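Local atomic coordinates of glucokinase (PDB entry 3VOV), a protein that phosphorylates glucose and probably related hexoses at the expense of ATP, as a zinc-containing sugar kinase of the ROK family. Residues B[65-77]-B[83-95]. Sequence-based numbering, arbitrary orientation.
Sequences TPGPLDFRRGVIR and PGVQDFPIRRILE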
ATOM      1  N   THR B  65       1.084  34.927  -1.451  1.00 22.41           N
ATOM      2  CA  THR B  65       2.457  34.550  -1.786  1.00 26.59           C
ATOM      3  C   THR B  65       2.555  33.023  -1.876  1.00 28.36           C
ATOM      4  O   THR B  65       1.892  32.341  -1.137  1.00 27.37           O
ATOM      5  CB  THR B  65       3.411  35.123  -0.670  1.00 27.38           C
ATOM      6  OG1 THR B  65       4.693  34.552  -0.789  1.00 32.28           O
ATOM      7  CG2 THR B  65       2.929  34.717   0.660  1.00 29.45           C
ATOM      8  N   PRO B  66       3.409  32.483  -2.756  1.00 32.78           N
ATOM      9  CA  PRO B  66       3.466  31.045  -2.859  1.00 36.11           C
ATOM     10  C   PRO B  66       4.014  30.403  -1.617  1.00 39.44           C
ATOM     11  O   PRO B  66       3.514  29.350  -1.226  1.00 41.45           O
ATOM     12  CB  PRO B  66       4.466  30.804  -3.998  1.00 37.01           C
ATOM     13  CG  PRO B  66       4.538  32.114  -4.717  1.00 35.82           C
ATOM     14  CD  PRO B  66       4.379  33.123  -3.658  1.00 33.58           C
ATOM     15  N   GLY B  67       5.012  31.009  -0.982  1.00 41.26           N
ATOM     16  CA  GLY B  67       5.802  30.245  -0.014  1.00 45.16           C
ATOM     17  C   GLY B  67       5.138  29.598   1.197  1.00 46.96           C
ATOM     18  O   GLY B  67       3.909  29.644   1.359  1.00 48.03           O
ATOM     19  N   PRO B  68       5.964  28.986   2.069  1.00 47.85           N
ATOM     20  CA  PRO B  68       5.516  28.753   3.439  1.00 48.01           C
ATOM     21  C   PRO B  68       5.549  30.126   4.156  1.00 47.18           C
ATOM     22  O   PRO B  68       6.543  30.852   4.086  1.00 47.31           O
ATOM     23  CB  PRO B  68       6.584  27.814   3.999  1.00 48.12           C
ATOM     24  CG  PRO B  68       7.833  28.205   3.254  1.00 48.99           C
ATOM     25  CD  PRO B  68       7.354  28.541   1.851  1.00 48.18           C
ATOM     26  N   LEU B  69       4.447  30.487   4.786  1.00 46.63           N
ATOM     27  CA  LEU B  69       4.355  31.760   5.469  1.00 45.50           C
ATOM     28  C   LEU B  69       4.710  31.572   6.916  1.00 44.16           C
ATOM     29  O   LEU B  69       4.377  30.556   7.513  1.00 43.97           O
ATOM     30  CB  LEU B  69       2.921  32.316   5.401  1.00 45.85           C
ATOM     31  CG  LEU B  69       2.502  33.327   4.341  1.00 46.79           C
ATOM     32  CD1 LEU B  69       3.456  34.507   4.327  1.00 48.34           C
ATOM     33  CD2 LEU B  69       2.477  32.670   2.993  1.00 49.54           C
ATOM     34  N   ASP B  70       5.375  32.562   7.486  1.00 42.49           N
ATOM     35  CA  ASP B  70       5.334  32.722   8.920  1.00 41.40           C
ATOM     36  C   ASP B  70       4.294  33.824   9.184  1.00 41.67           C
ATOM     37  O   ASP B  70       4.594  35.026   9.040  1.00 39.98           O
ATOM     38  CB  ASP B  70       6.720  33.116   9.429  1.00 41.29           C
ATOM     39  CG  ASP B  70       6.839  33.039  10.926  1.00 39.89           C
ATOM     40  OD1 ASP B  70       7.949  32.739  11.390  1.00 42.24           O
ATOM     41  OD2 ASP B  70       5.845  33.263  11.636  1.00 35.91           O
ATOM     42  N   PHE B  71       3.066  33.439   9.521  1.00 41.51           N
ATOM     43  CA  PHE B  71       2.026  34.447   9.843  1.00 43.56           C
ATOM     44  C   PHE B  71       2.318  35.137  11.168  1.00 43.99           C
ATOM     45  O   PHE B  71       1.840  36.241  11.424  1.00 44.35           O
ATOM     46  CB  PHE B  71       0.630  33.820   9.939  1.00 43.24           C
ATOM     47  CG  PHE B  71       0.084  33.337   8.626  1.00 44.13           C
ATOM     48  CD1 PHE B  71      -0.675  34.186   7.829  1.00 42.49           C
ATOM     49  CD2 PHE B  71       0.311  32.022   8.200  1.00 44.39           C
ATOM     50  CE1 PHE B  71      -1.205  33.743   6.627  1.00 44.92           C
ATOM     51  CE2 PHE B  71      -0.207  31.561   6.978  1.00 45.96           C
ATOM     52  CZ  PHE B  71      -0.963  32.430   6.183  1.00 45.92           C
ATOM     53  N   ARG B  72       3.054  34.438  12.029  1.00 45.17           N
ATOM     54  CA  ARG B  72       3.438  34.961  13.344  1.00 46.25           C
ATOM     55  C   ARG B  72       4.218  36.240  13.130  1.00 45.08           C
ATOM     56  O   ARG B  72       3.798  37.308  13.584  1.00 45.86           O
ATOM     57  CB  ARG B  72       4.315  33.952  14.105  1.00 47.05           C
ATOM     58  CG  ARG B  72       3.569  32.755  14.720  1.00 51.62           C
ATOM     59  CD  ARG B  72       3.149  33.026  16.176  1.00 56.53           C
ATOM     60  NE  ARG B  72       4.214  32.818  17.178  1.00 59.05           N
ATOM     61  CZ  ARG B  72       4.148  31.920  18.169  1.00 61.28           C
ATOM     62  NH1 ARG B  72       3.085  31.127  18.274  1.00 61.00           N
ATOM     63  NH2 ARG B  72       5.141  31.805  19.061  1.00 60.71           N
ATOM     64  N   ARG B  73       5.331  36.111  12.402  1.00 43.57           N
ATOM     65  CA  ARG B  73       6.319  37.175  12.223  1.00 42.30           C
ATOM     66  C   ARG B  73       6.029  38.029  10.990  1.00 40.85           C
ATOM     67  O   ARG B  73       6.667  39.079  10.805  1.00 39.87           O
ATOM     68  CB  ARG B  73       7.733  36.594  12.086  1.00 42.62           C
ATOM     69  CG  ARG B  73       8.174  35.603  13.200  1.00 45.41           C
ATOM     70  CD  ARG B  73       9.567  35.034  12.893  1.00 47.73           C
ATOM     71  NE  ARG B  73      10.620  36.031  13.072  1.00 49.58           N
ATOM     72  CZ  ARG B  73      11.740  36.098  12.351  1.00 52.38           C
ATOM     73  NH1 ARG B  73      11.975  35.227  11.366  1.00 53.49           N
ATOM     74  NH2 ARG B  73      12.631  37.054  12.611  1.00 51.86           N
ATOM     75  N   GLY B  74       5.082  37.571  10.154  1.00 38.63           N
ATOM     76  CA  GLY B  74       4.743  38.255   8.909  1.00 35.96           C
ATOM     77  C   GLY B  74       5.900  38.212   7.939  1.00 35.00           C
ATOM     78  O   GLY B  74       6.323  39.230   7.409  1.00 34.21           O
ATOM     79  N   VAL B  75       6.447  37.028   7.731  1.00 34.00           N
ATOM     80  CA  VAL B  75       7.569  36.884   6.820  1.00 34.85           C
ATOM     81  C   VAL B  75       7.369  35.720   5.893  1.00 36.02           C
ATOM     82  O   VAL B  75       6.667  34.738   6.208  1.00 34.21           O
ATOM     83  CB  VAL B  75       9.012  36.829   7.511  1.00 34.94           C
ATOM     84  CG1 VAL B  75       9.054  37.524   8.880  1.00 32.91           C
ATOM     85  CG2 VAL B  75       9.580  35.462   7.576  1.00 34.77           C
ATOM     86  N   ILE B  76       7.975  35.852   4.730  1.00 38.29           N
ATOM     87  CA  ILE B  76       7.991  34.776   3.774  1.00 42.54           C
ATOM     88  C   ILE B  76       9.217  33.933   4.087  1.00 44.59           C
ATOM     89  O   ILE B  76      10.355  34.389   3.936  1.00 45.35           O
ATOM     90  CB  ILE B  76       8.060  35.301   2.331  1.00 42.35           C
ATOM     91  CG1 ILE B  76       6.917  36.285   2.066  1.00 43.26           C
ATOM     92  CG2 ILE B  76       8.069  34.114   1.346  1.00 43.97           C
ATOM     93  CD1 ILE B  76       7.183  37.229   0.866  1.00 44.12           C
ATOM     94  N   ARG B  77       8.972  32.711   4.545  1.00 47.47           N
ATOM     95  CA  ARG B  77      10.062  31.796   4.865  1.00 50.31           C
ATOM     96  C   ARG B  77      10.890  31.476   3.601  1.00 51.02           C
ATOM     97  O   ARG B  77      12.078  31.808   3.521  1.00 52.17           O
ATOM     98  CB  ARG B  77       9.517  30.518   5.497  1.00 50.74           C
ATOM     99  CG  ARG B  77       8.885  30.712   6.863  1.00 53.92           C
ATOM    100  CD  ARG B  77       9.007  29.427   7.701  1.00 61.48           C
ATOM    101  NE  ARG B  77       8.101  28.358   7.269  1.00 64.80           N
ATOM    102  CZ  ARG B  77       6.870  28.181   7.751  1.00 67.58           C
ATOM    103  NH1 ARG B  77       6.395  29.004   8.684  1.00 68.64           N
ATOM    104  NH2 ARG B  77       6.109  27.183   7.304  1.00 68.00           N
ATOM    105  N   PRO B  83      14.355  35.346  -5.704  1.00 60.76           N
ATOM    106  CA  PRO B  83      15.654  35.585  -5.055  1.00 60.44           C
ATOM    107  C   PRO B  83      15.603  36.471  -3.783  1.00 59.90           C
ATOM    108  O   PRO B  83      14.976  37.547  -3.805  1.00 59.77           O
ATOM    109  CB  PRO B  83      16.480  36.250  -6.164  1.00 60.49           C
ATOM    110  CG  PRO B  83      15.830  35.802  -7.438  1.00 60.83           C
ATOM    111  CD  PRO B  83      14.368  35.781  -7.114  1.00 60.64           C
ATOM    112  N   GLY B  84      16.218  35.929  -2.689  1.00 59.58           N
ATOM    113  CA  GLY B  84      16.456  36.590  -1.268  1.00 59.17           C
ATOM    114  C   GLY B  84      15.057  37.606  -1.136  1.00 58.91           C
ATOM    115  O   GLY B  84      15.145  38.693  -0.531  1.00 58.92           O
ATOM    116  N   VAL B  85      13.801  37.146  -1.549  1.00 58.62           N
ATOM    117  CA  VAL B  85      12.842  36.913  -0.361  1.00 58.15           C
ATOM    118  C   VAL B  85      12.899  35.869   0.784  1.00 57.86           C
ATOM    119  O   VAL B  85      11.836  35.516   1.341  1.00 58.10           O
ATOM    120  CB  VAL B  85      11.425  36.967  -1.001  1.00 58.23           C
ATOM    121  CG1 VAL B  85      11.354  38.179  -1.933  1.00 58.20           C
ATOM    122  CG2 VAL B  85      11.181  35.710  -1.836  1.00 58.36           C
ATOM    123  N   GLN B  86      14.099  35.439   1.177  1.00 56.66           N
ATOM    124  CA  GLN B  86      14.271  34.483   2.280  1.00 55.79           C
ATOM    125  C   GLN B  86      14.142  35.070   3.697  1.00 53.75           C
ATOM    126  O   GLN B  86      14.865  36.000   4.083  1.00 54.04           O
ATOM    127  CB  GLN B  86      15.595  33.711   2.129  1.00 56.76           C
ATOM    128  CG  GLN B  86      15.457  32.378   1.358  1.00 59.83           C
ATOM    129  CD  GLN B  86      15.451  31.144   2.277  1.00 64.46           C
ATOM    130  OE1 GLN B  86      14.438  30.425   2.379  1.00 66.16           O
ATOM    131  NE2 GLN B  86      16.588  30.888   2.942  1.00 64.26           N
ATOM    132  N   ASP B  87      13.220  34.505   4.475  1.00 51.25           N
ATOM    133  CA  ASP B  87      12.891  35.023   5.817  1.00 48.66           C
ATOM    134  C   ASP B  87      12.668  36.527   5.787  1.00 45.69           C
ATOM    135  O   ASP B  87      12.938  37.226   6.768  1.00 45.67           O
ATOM    136  CB  ASP B  87      13.969  34.658   6.849  1.00 49.84           C
ATOM    137  CG  ASP B  87      14.037  33.160   7.124  1.00 52.11           C
ATOM    138  OD1 ASP B  87      15.145  32.588   6.959  1.00 57.57           O
ATOM    139  OD2 ASP B  87      12.998  32.559   7.492  1.00 52.25           O
ATOM    140  N   PHE B  88      12.150  37.006   4.657  1.00 41.22           N
ATOM    141  CA  PHE B  88      11.972  38.416   4.406  1.00 37.43           C
ATOM    142  C   PHE B  88      10.699  39.010   5.039  1.00 35.01           C
ATOM    143  O   PHE B  88       9.596  38.537   4.773  1.00 33.88           O
ATOM    144  CB  PHE B  88      12.039  38.658   2.911  1.00 36.82           C
ATOM    145  CG  PHE B  88      12.079  40.078   2.564  1.00 38.34           C
ATOM    146  CD1 PHE B  88      13.221  40.825   2.803  1.00 38.99           C
ATOM    147  CD2 PHE B  88      10.962  40.697   2.035  1.00 36.92           C
ATOM    148  CE1 PHE B  88      13.248  42.164   2.506  1.00 39.10           C
ATOM    149  CE2 PHE B  88      10.996  42.029   1.735  1.00 37.73           C
ATOM    150  CZ  PHE B  88      12.137  42.757   1.975  1.00 38.79           C
ATOM    151  N   PRO B  89      10.856  40.043   5.900  1.00 32.78           N
ATOM    152  CA  PRO B  89       9.718  40.584   6.672  1.00 31.74           C
ATOM    153  C   PRO B  89       8.828  41.528   5.876  1.00 30.77           C
ATOM    154  O   PRO B  89       8.645  42.697   6.247  1.00 31.05           O
ATOM    155  CB  PRO B  89      10.395  41.324   7.831  1.00 31.44           C
ATOM    156  CG  PRO B  89      11.681  41.824   7.220  1.00 31.15           C
ATOM    157  CD  PRO B  89      12.118  40.739   6.231  1.00 33.00           C
ATOM    158  N   ILE B  90       8.235  40.979   4.820  1.00 29.28           N
ATOM    159  CA  ILE B  90       7.379  41.701   3.919  1.00 27.56           C
ATOM    160  C   ILE B  90       6.264  42.474   4.610  1.00 26.72           C
ATOM    161  O   ILE B  90       5.968  43.590   4.197  1.00 27.17           O
ATOM    162  CB  ILE B  90       6.871  40.757   2.756  1.00 27.65           C
ATOM    163  CG1 ILE B  90       6.352  41.549   1.554  1.00 29.42           C
ATOM    164  CG2 ILE B  90       5.787  39.748   3.256  1.00 26.07           C
ATOM    165  CD1 ILE B  90       7.282  42.635   1.027  1.00 31.48           C
ATOM    166  N   ARG B  91       5.638  41.912   5.639  1.00 25.11           N
ATOM    167  CA  ARG B  91       4.430  42.537   6.159  1.00 25.04           C
ATOM    168  C   ARG B  91       4.672  43.959   6.704  1.00 25.71           C
ATOM    169  O   ARG B  91       3.968  44.908   6.331  1.00 24.92           O
ATOM    170  CB  ARG B  91       3.772  41.699   7.230  1.00 25.67           C
ATOM    171  CG  ARG B  91       2.430  42.302   7.652  1.00 26.54           C
ATOM    172  CD  ARG B  91       2.039  41.813   9.005  1.00 33.29           C
ATOM    173  NE  ARG B  91       1.540  40.458   8.929  1.00 35.59           N
ATOM    174  CZ  ARG B  91       1.721  39.503   9.844  1.00 38.33           C
ATOM    175  NH1 ARG B  91       2.439  39.716  10.951  1.00 38.93           N
ATOM    176  NH2 ARG B  91       1.173  38.312   9.634  1.00 31.91           N
ATOM    177  N   ARG B  92       5.650  44.093   7.604  1.00 25.25           N
ATOM    178  CA  ARG B  92       5.967  45.412   8.196  1.00 24.29           C
ATOM    179  C   ARG B  92       6.500  46.374   7.156  1.00 24.04           C
ATOM    180  O   ARG B  92       6.164  47.536   7.166  1.00 24.39           O
ATOM    181  CB  ARG B  92       6.961  45.272   9.348  1.00 24.51           C
ATOM    182  CG  ARG B  92       6.328  44.822  10.643  1.00 23.96           C
ATOM    183  CD  ARG B  92       5.268  45.800  11.175  1.00 26.79           C
ATOM    184  NE  ARG B  92       4.839  45.282  12.462  1.00 27.13           N
ATOM    185  CZ  ARG B  92       3.765  44.520  12.674  1.00 31.34           C
ATOM    186  NH1 ARG B  92       3.525  44.081  13.906  1.00 31.44           N
ATOM    187  NH2 ARG B  92       2.889  44.264  11.691  1.00 31.86           N
ATOM    188  N   ILE B  93       7.346  45.879   6.265  1.00 22.30           N
ATOM    189  CA  ILE B  93       7.941  46.710   5.269  1.00 22.57           C
ATOM    190  C   ILE B  93       6.812  47.274   4.418  1.00 23.81           C
ATOM    191  O   ILE B  93       6.739  48.491   4.191  1.00 25.28           O
ATOM    192  CB  ILE B  93       8.912  45.903   4.411  1.00 22.98           C
ATOM    193  CG1 ILE B  93      10.156  45.520   5.221  1.00 23.29           C
ATOM    194  CG2 ILE B  93       9.369  46.728   3.227  1.00 24.29           C
ATOM    195  CD1 ILE B  93      11.011  44.479   4.572  1.00 23.48           C
ATOM    196  N   LEU B  94       5.902  46.408   3.969  1.00 22.91           N
ATOM    197  CA  LEU B  94       4.796  46.885   3.155  1.00 23.58           C
ATOM    198  C   LEU B  94       3.908  47.857   3.890  1.00 22.98           C
ATOM    199  O   LEU B  94       3.478  48.815   3.306  1.00 21.85           O
ATOM    200  CB  LEU B  94       3.947  45.729   2.597  1.00 23.38           C
ATOM    201  CG  LEU B  94       3.822  45.582   1.074  1.00 27.51           C
ATOM    202  CD1 LEU B  94       2.672  44.625   0.687  1.00 25.36           C
ATOM    203  CD2 LEU B  94       3.779  46.867   0.245  1.00 21.37           C
ATOM    204  N   GLU B  95       3.617  47.590   5.159  1.00 21.99           N
ATOM    205  CA  GLU B  95       2.809  48.474   5.952  1.00 22.82           C
ATOM    206  C   GLU B  95       3.497  49.833   6.043  1.00 23.08           C
ATOM    207  O   GLU B  95       2.852  50.885   5.957  1.00 22.80           O
ATOM    208  CB  GLU B  95       2.616  47.900   7.373  1.00 23.29           C
ATOM    209  CG  GLU B  95       1.688  46.652   7.367  1.00 23.12           C
ATOM    210  CD  GLU B  95       1.365  46.083   8.728  1.00 25.01           C
ATOM    211  OE1 GLU B  95       2.151  46.272   9.677  1.00 25.60           O
ATOM    212  OE2 GLU B  95       0.297  45.431   8.856  1.00 27.30           O
TER
HETATM  213  O   HOH W   1       6.879  41.523   8.957  1.00 28.18           O
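A two-stranded antiparallel hairpin, 69-70 with 75-76, rests on the N-terminal turn of helix 90-98 in the actin-like ATPase fold of this ROK-family kinase, and Arg91 and Gly74 show how one side chain can clasp such a turn. With CG anti to the backbone N (chi1 -174°) and a bend at chi3, the arginine lays one guanidinium face over Gly74 CA, which sits 3.4 Å from Arg91 CZ. At the edge of that plane, NH2 gives an almost straight bond of 2.8 Å to Phe71 O. The backbone completes the clasp: Gly74 O accepts from Arg91 N at the start of the helix, and a water donating to Gly74 O accepts in turn from Arg92 N.

Further along, Ile76 and Phe88 form a single antiparallel hydrogen-bonded bridge, with a G1 beta bulge at Asp87 and Phe88. Phe88 O is gripped from opposite faces of its carbonyl plane, by Ile76 N at 3.1 Å and by Ile90 N, the latter closing an inverse gamma turn centred on Pro89, the helix N-cap. Asp87 N bonds to Arg77 O. On the buried side, Ile90 also packs on Leu63 and Leu104, on neighbouring strands 61-65 and 102-106 of the five-stranded sheet that includes strand 3-8, joining hairpin, helix and sheet. Here the tip of Ile76 leans obliquely across the shorter Ile90 branch, CD1 lying 3.7 Å from Ile90 CG2.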